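Local coordinates for UPF0045 protein MJ1052 (Methanocaldococcus jannaschii, PDB 2EPI) that is of unknown function but may bind thiamine or a related small molecule, at residues Arg5-Gly17 / Val71-Arg83. Residues are numbered along the deposited sequence; the frame is centred on the assembly and turned at random.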
loop_
_atom_site.group_PDB
_atom_site.type_symbol
_atom_site.label_atom_id
_atom_site.label_comp_id
_atom_site.label_asym_id
_atom_site.label_seq_id
_atom_site.Cartn_x
_atom_site.Cartn_y
_atom_site.Cartn_z
ATOM N N ARG A 5 3.626 -19.935 12.370
ATOM C CA ARG A 5 2.504 -19.022 12.480
ATOM C C ARG A 5 2.347 -18.571 11.034
ATOM O O ARG A 5 2.869 -17.531 10.636
ATOM C CB ARG A 5 2.854 -17.833 13.372
ATOM C CG ARG A 5 1.747 -16.801 13.453
ATOM C CD ARG A 5 2.105 -15.654 14.376
ATOM N NE ARG A 5 1.124 -14.581 14.274
ATOM C CZ ARG A 5 1.164 -13.454 14.976
ATOM N NH1 ARG A 5 2.145 -13.241 15.848
ATOM N NH2 ARG A 5 0.224 -12.538 14.800
ATOM N N LYS A 6 1.639 -19.375 10.250
ATOM C CA LYS A 6 1.460 -19.098 8.831
ATOM C C LYS A 6 0.565 -17.920 8.461
ATOM O O LYS A 6 -0.506 -17.710 9.039
ATOM C CB LYS A 6 0.965 -20.365 8.123
ATOM C CG LYS A 6 0.901 -20.239 6.608
ATOM C CD LYS A 6 0.525 -21.558 5.943
ATOM C CE LYS A 6 1.612 -22.611 6.139
ATOM N NZ LYS A 6 1.281 -23.882 5.432
ATOM N N VAL A 7 1.031 -17.152 7.480
ATOM C CA VAL A 7 0.307 -15.998 6.966
ATOM C C VAL A 7 0.607 -15.871 5.478
ATOM O O VAL A 7 1.512 -16.523 4.963
ATOM C CB VAL A 7 0.759 -14.673 7.645
ATOM C CG1 VAL A 7 0.613 -14.777 9.155
ATOM C CG2 VAL A 7 2.205 -14.355 7.266
ATOM N N VAL A 8 -0.174 -15.053 4.788
ATOM C CA VAL A 8 0.054 -14.796 3.368
ATOM C C VAL A 8 0.456 -13.330 3.335
ATOM O O VAL A 8 -0.090 -12.518 4.081
ATOM C CB VAL A 8 -1.222 -14.985 2.525
ATOM C CG1 VAL A 8 -0.912 -14.713 1.054
ATOM C CG2 VAL A 8 -1.747 -16.395 2.687
ATOM N N ALA A 9 1.411 -12.977 2.486
ATOM C CA ALA A 9 1.847 -11.587 2.438
ATOM C C ALA A 9 2.250 -11.175 1.037
ATOM O O ALA A 9 2.391 -12.012 0.151
ATOM C CB ALA A 9 3.020 -11.397 3.378
ATOM N N GLU A 10 2.408 -9.872 0.837
ATOM C CA GLU A 10 2.853 -9.374 -0.454
ATOM C C GLU A 10 3.921 -8.328 -0.202
ATOM O O GLU A 10 3.775 -7.466 0.667
ATOM C CB GLU A 10 1.705 -8.770 -1.261
ATOM C CG GLU A 10 2.158 -8.320 -2.654
ATOM C CD GLU A 10 1.008 -7.934 -3.562
ATOM O OE1 GLU A 10 0.122 -7.185 -3.106
ATOM O OE2 GLU A 10 0.998 -8.378 -4.738
ATOM N N VAL A 11 5.003 -8.416 -0.962
ATOM C CA VAL A 11 6.110 -7.488 -0.808
ATOM C C VAL A 11 6.448 -6.816 -2.129
ATOM O O VAL A 11 6.409 -7.445 -3.184
ATOM C CB VAL A 11 7.378 -8.216 -0.319
ATOM C CG1 VAL A 11 8.570 -7.254 -0.323
ATOM C CG2 VAL A 11 7.151 -8.794 1.078
ATOM N N SER A 12 6.757 -5.530 -2.065
ATOM C CA SER A 12 7.170 -4.803 -3.253
ATOM C C SER A 12 8.287 -3.887 -2.788
ATOM O O SER A 12 8.214 -3.290 -1.710
ATOM C CB SER A 12 6.021 -3.989 -3.852
ATOM O OG SER A 12 5.650 -2.912 -3.015
ATOM N N ILE A 13 9.335 -3.801 -3.591
ATOM C CA ILE A 13 10.472 -2.965 -3.254
ATOM C C ILE A 13 10.708 -2.007 -4.404
ATOM O O ILE A 13 10.855 -2.423 -5.558
ATOM C CB ILE A 13 11.721 -3.827 -3.018
ATOM C CG1 ILE A 13 11.451 -4.802 -1.873
ATOM C CG2 ILE A 13 12.922 -2.943 -2.707
ATOM C CD1 ILE A 13 12.459 -5.908 -1.755
ATOM N N ILE A 14 10.716 -0.719 -4.091
ATOM C CA ILE A 14 10.932 0.301 -5.099
ATOM C C ILE A 14 12.262 0.995 -4.856
ATOM O O ILE A 14 12.430 1.709 -3.871
ATOM C CB ILE A 14 9.840 1.379 -5.063
ATOM C CG1 ILE A 14 8.465 0.751 -5.289
ATOM C CG2 ILE A 14 10.125 2.433 -6.124
ATOM C CD1 ILE A 14 7.325 1.728 -5.109
ATOM N N PRO A 15 13.241 0.766 -5.736
ATOM C CA PRO A 15 14.514 1.444 -5.507
ATOM C C PRO A 15 14.462 2.802 -6.196
ATOM O O PRO A 15 13.906 2.930 -7.291
ATOM C CB PRO A 15 15.526 0.504 -6.150
ATOM C CG PRO A 15 14.771 -0.034 -7.317
ATOM C CD PRO A 15 13.377 -0.290 -6.756
ATOM N N LEU A 16 14.998 3.820 -5.536
ATOM C CA LEU A 16 15.043 5.145 -6.128
ATOM C C LEU A 16 16.496 5.387 -6.503
ATOM O O LEU A 16 17.288 5.891 -5.711
ATOM C CB LEU A 16 14.553 6.218 -5.147
ATOM C CG LEU A 16 13.052 6.181 -4.842
ATOM C CD1 LEU A 16 12.659 7.396 -4.007
ATOM C CD2 LEU A 16 12.267 6.173 -6.150
ATOM N N GLY A 17 16.847 4.981 -7.714
ATOM C CA GLY A 17 18.207 5.158 -8.170
ATOM C C GLY A 17 18.254 5.922 -9.473
ATOM O O GLY A 17 17.264 6.518 -9.903
ATOM N N VAL A 71 21.723 1.154 -3.990
ATOM C CA VAL A 71 21.148 2.470 -4.278
ATOM C C VAL A 71 21.078 3.310 -3.004
ATOM O O VAL A 71 21.196 2.780 -1.901
ATOM C CB VAL A 71 19.731 2.357 -4.885
ATOM C CG1 VAL A 71 19.807 1.738 -6.273
ATOM C CG2 VAL A 71 18.838 1.515 -3.978
ATOM N N ASP A 72 20.882 4.617 -3.155
ATOM C CA ASP A 72 20.825 5.504 -1.996
ATOM C C ASP A 72 19.507 5.488 -1.236
ATOM O O ASP A 72 19.465 5.864 -0.070
ATOM C CB ASP A 72 21.114 6.957 -2.396
ATOM C CG ASP A 72 22.558 7.187 -2.796
ATOM O OD1 ASP A 72 23.454 6.524 -2.233
ATOM O OD2 ASP A 72 22.793 8.053 -3.666
ATOM N N ARG A 73 18.429 5.059 -1.882
ATOM C CA ARG A 73 17.131 5.058 -1.220
ATOM C C ARG A 73 16.213 3.971 -1.745
ATOM O O ARG A 73 16.173 3.706 -2.944
ATOM C CB ARG A 73 16.467 6.419 -1.407
ATOM C CG ARG A 73 15.121 6.588 -0.725
ATOM C CD ARG A 73 14.627 8.017 -0.919
ATOM N NE ARG A 73 13.309 8.243 -0.339
ATOM C CZ ARG A 73 12.614 9.365 -0.492
ATOM N NH1 ARG A 73 13.116 10.364 -1.207
ATOM N NH2 ARG A 73 11.414 9.484 0.059
ATOM N N VAL A 74 15.470 3.353 -0.833
ATOM C CA VAL A 74 14.541 2.287 -1.184
ATOM C C VAL A 74 13.241 2.429 -0.399
ATOM O O VAL A 74 13.270 2.689 0.801
ATOM C CB VAL A 74 15.134 0.901 -0.846
ATOM C CG1 VAL A 74 14.125 -0.198 -1.179
ATOM C CG2 VAL A 74 16.430 0.685 -1.603
ATOM N N VAL A 75 12.108 2.270 -1.080
ATOM C CA VAL A 75 10.804 2.314 -0.421
ATOM C C VAL A 75 10.256 0.893 -0.550
ATOM O O VAL A 75 9.954 0.431 -1.657
ATOM C CB VAL A 75 9.841 3.305 -1.097
ATOM C CG1 VAL A 75 8.473 3.265 -0.398
ATOM C CG2 VAL A 75 10.411 4.719 -1.008
ATOM N N SER A 76 10.147 0.195 0.575
ATOM C CA SER A 76 9.675 -1.192 0.558
ATOM C C SER A 76 8.351 -1.371 1.279
ATOM O O SER A 76 8.124 -0.779 2.339
ATOM C CB SER A 76 10.738 -2.099 1.179
ATOM O OG SER A 76 11.941 -2.025 0.436
ATOM N N SER A 77 7.478 -2.199 0.708
ATOM C CA SER A 77 6.159 -2.428 1.284
ATOM C C SER A 77 5.914 -3.894 1.629
ATOM O O SER A 77 6.225 -4.787 0.836
ATOM C CB SER A 77 5.071 -1.960 0.301
ATOM O OG SER A 77 5.231 -0.590 -0.058
ATOM N N LEU A 78 5.360 -4.129 2.817
ATOM C CA LEU A 78 5.026 -5.468 3.284
ATOM C C LEU A 78 3.571 -5.457 3.737
ATOM O O LEU A 78 3.166 -4.602 4.524
ATOM C CB LEU A 78 5.913 -5.880 4.471
ATOM C CG LEU A 78 5.512 -7.161 5.228
ATOM C CD1 LEU A 78 5.612 -8.378 4.309
ATOM C CD2 LEU A 78 6.420 -7.344 6.444
ATOM N N LYS A 79 2.776 -6.383 3.218
ATOM C CA LYS A 79 1.381 -6.463 3.628
ATOM C C LYS A 79 1.153 -7.872 4.141
ATOM O O LYS A 79 1.504 -8.838 3.470
ATOM C CB LYS A 79 0.450 -6.175 2.451
ATOM C CG LYS A 79 -1.018 -6.204 2.836
ATOM C CD LYS A 79 -1.909 -5.806 1.670
ATOM C CE LYS A 79 -1.723 -4.348 1.290
ATOM N NZ LYS A 79 -2.510 -4.014 0.064
ATOM N N ILE A 80 0.584 -7.981 5.337
ATOM C CA ILE A 80 0.317 -9.277 5.947
ATOM C C ILE A 80 -1.178 -9.508 6.057
ATOM O O ILE A 80 -1.921 -8.611 6.446
ATOM C CB ILE A 80 0.902 -9.364 7.378
ATOM C CG1 ILE A 80 2.414 -9.141 7.345
ATOM C CG2 ILE A 80 0.569 -10.717 7.993
ATOM C CD1 ILE A 80 3.160 -10.094 6.457
ATOM N N ASP A 81 -1.609 -10.715 5.710
ATOM C CA ASP A 81 -3.018 -11.086 5.797
ATOM C C ASP A 81 -3.038 -12.345 6.653
ATOM O O ASP A 81 -2.593 -13.404 6.215
ATOM C CB ASP A 81 -3.579 -11.396 4.407
ATOM C CG ASP A 81 -5.093 -11.563 4.406
ATOM O OD1 ASP A 81 -5.656 -11.970 5.445
ATOM O OD2 ASP A 81 -5.721 -11.297 3.359
ATOM N N GLU A 82 -3.540 -12.226 7.878
ATOM C CA GLU A 82 -3.586 -13.367 8.784
ATOM C C GLU A 82 -4.962 -13.562 9.404
ATOM O O GLU A 82 -5.601 -12.604 9.834
ATOM C CB GLU A 82 -2.543 -13.199 9.899
ATOM C CG GLU A 82 -2.671 -14.216 11.036
ATOM C CD GLU A 82 -1.521 -14.151 12.021
ATOM O OE1 GLU A 82 -0.978 -13.045 12.227
ATOM O OE2 GLU A 82 -1.166 -15.203 12.602
ATOM N N ARG A 83 -5.413 -14.810 9.441
ATOM C CA ARG A 83 -6.705 -15.123 10.033
ATOM C C ARG A 83 -6.546 -16.352 10.919
ATOM O O ARG A 83 -5.639 -17.163 10.716
ATOM C CB ARG A 83 -7.758 -15.362 8.941
ATOM C CG ARG A 83 -7.513 -16.572 8.056
ATOM C CD ARG A 83 -8.481 -16.584 6.880
ATOM N NE ARG A 83 -9.881 -16.569 7.301
ATOM C CZ ARG A 83 -10.909 -16.465 6.463
ATOM N NH1 ARG A 83 -10.693 -16.366 5.158
ATOM N NH2 ARG A 83 -12.153 -16.462 6.927
HETATM O O HOH W 1 -1.288 -17.746 11.649
HETATM O O HOH W 2 0.098 -5.195 -1.215
HETATM O O HOH W 3 7.151 -0.257 -1.964
HETATM O O HOH W 4 20.035 6.210 -5.633
#
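Arg5 grips the carboxylate of Glu82 side-on in a salt bridge: NE meets the syn lone pair of OE2 at 2.9 Å and 169°, while the more bent NH2 bond reaches OE1. The extended side chains cross at about a right angle. A water joins Glu82 OE2 to Lys6 O, and His64 of the second subunit takes OE1. Strands 6-16 and 73-83, the first and last of a ferredoxin-like beta-alpha-beta-beta-alpha-beta fold, run antiparallel side by side, with paired backbone bonds at Val8-Asp81, Glu10-Lys79, Ser12-Ser77 and Ile14-Val75. On one face, Ala9 CB presses against Ile80 CD1 at 3.3 Å, Val11 CG2 lies 3.6 Å from Leu78 CD1, and chi1 of -60° in Ile13 leaves CG2 trans to the backbone N, where it meets Val74 CG1 at 3.4 Å. On the other, Leu16 CD1 lies over one face of the Arg73 guanidinium, displaced toward its rim, while Arg73 NH1 bonds Ala20 O of the third subunit; a water bridges Ser12 O, Val75 O and Ser77 OG. Helices 23-33 and 53-68 pack over the face of Val11, Ile13 and Pro15, same-chain His64 bonding Ser76 OG; strand 46-50 flanks 6-16, and 73-83 continues the sheet into the second subunit.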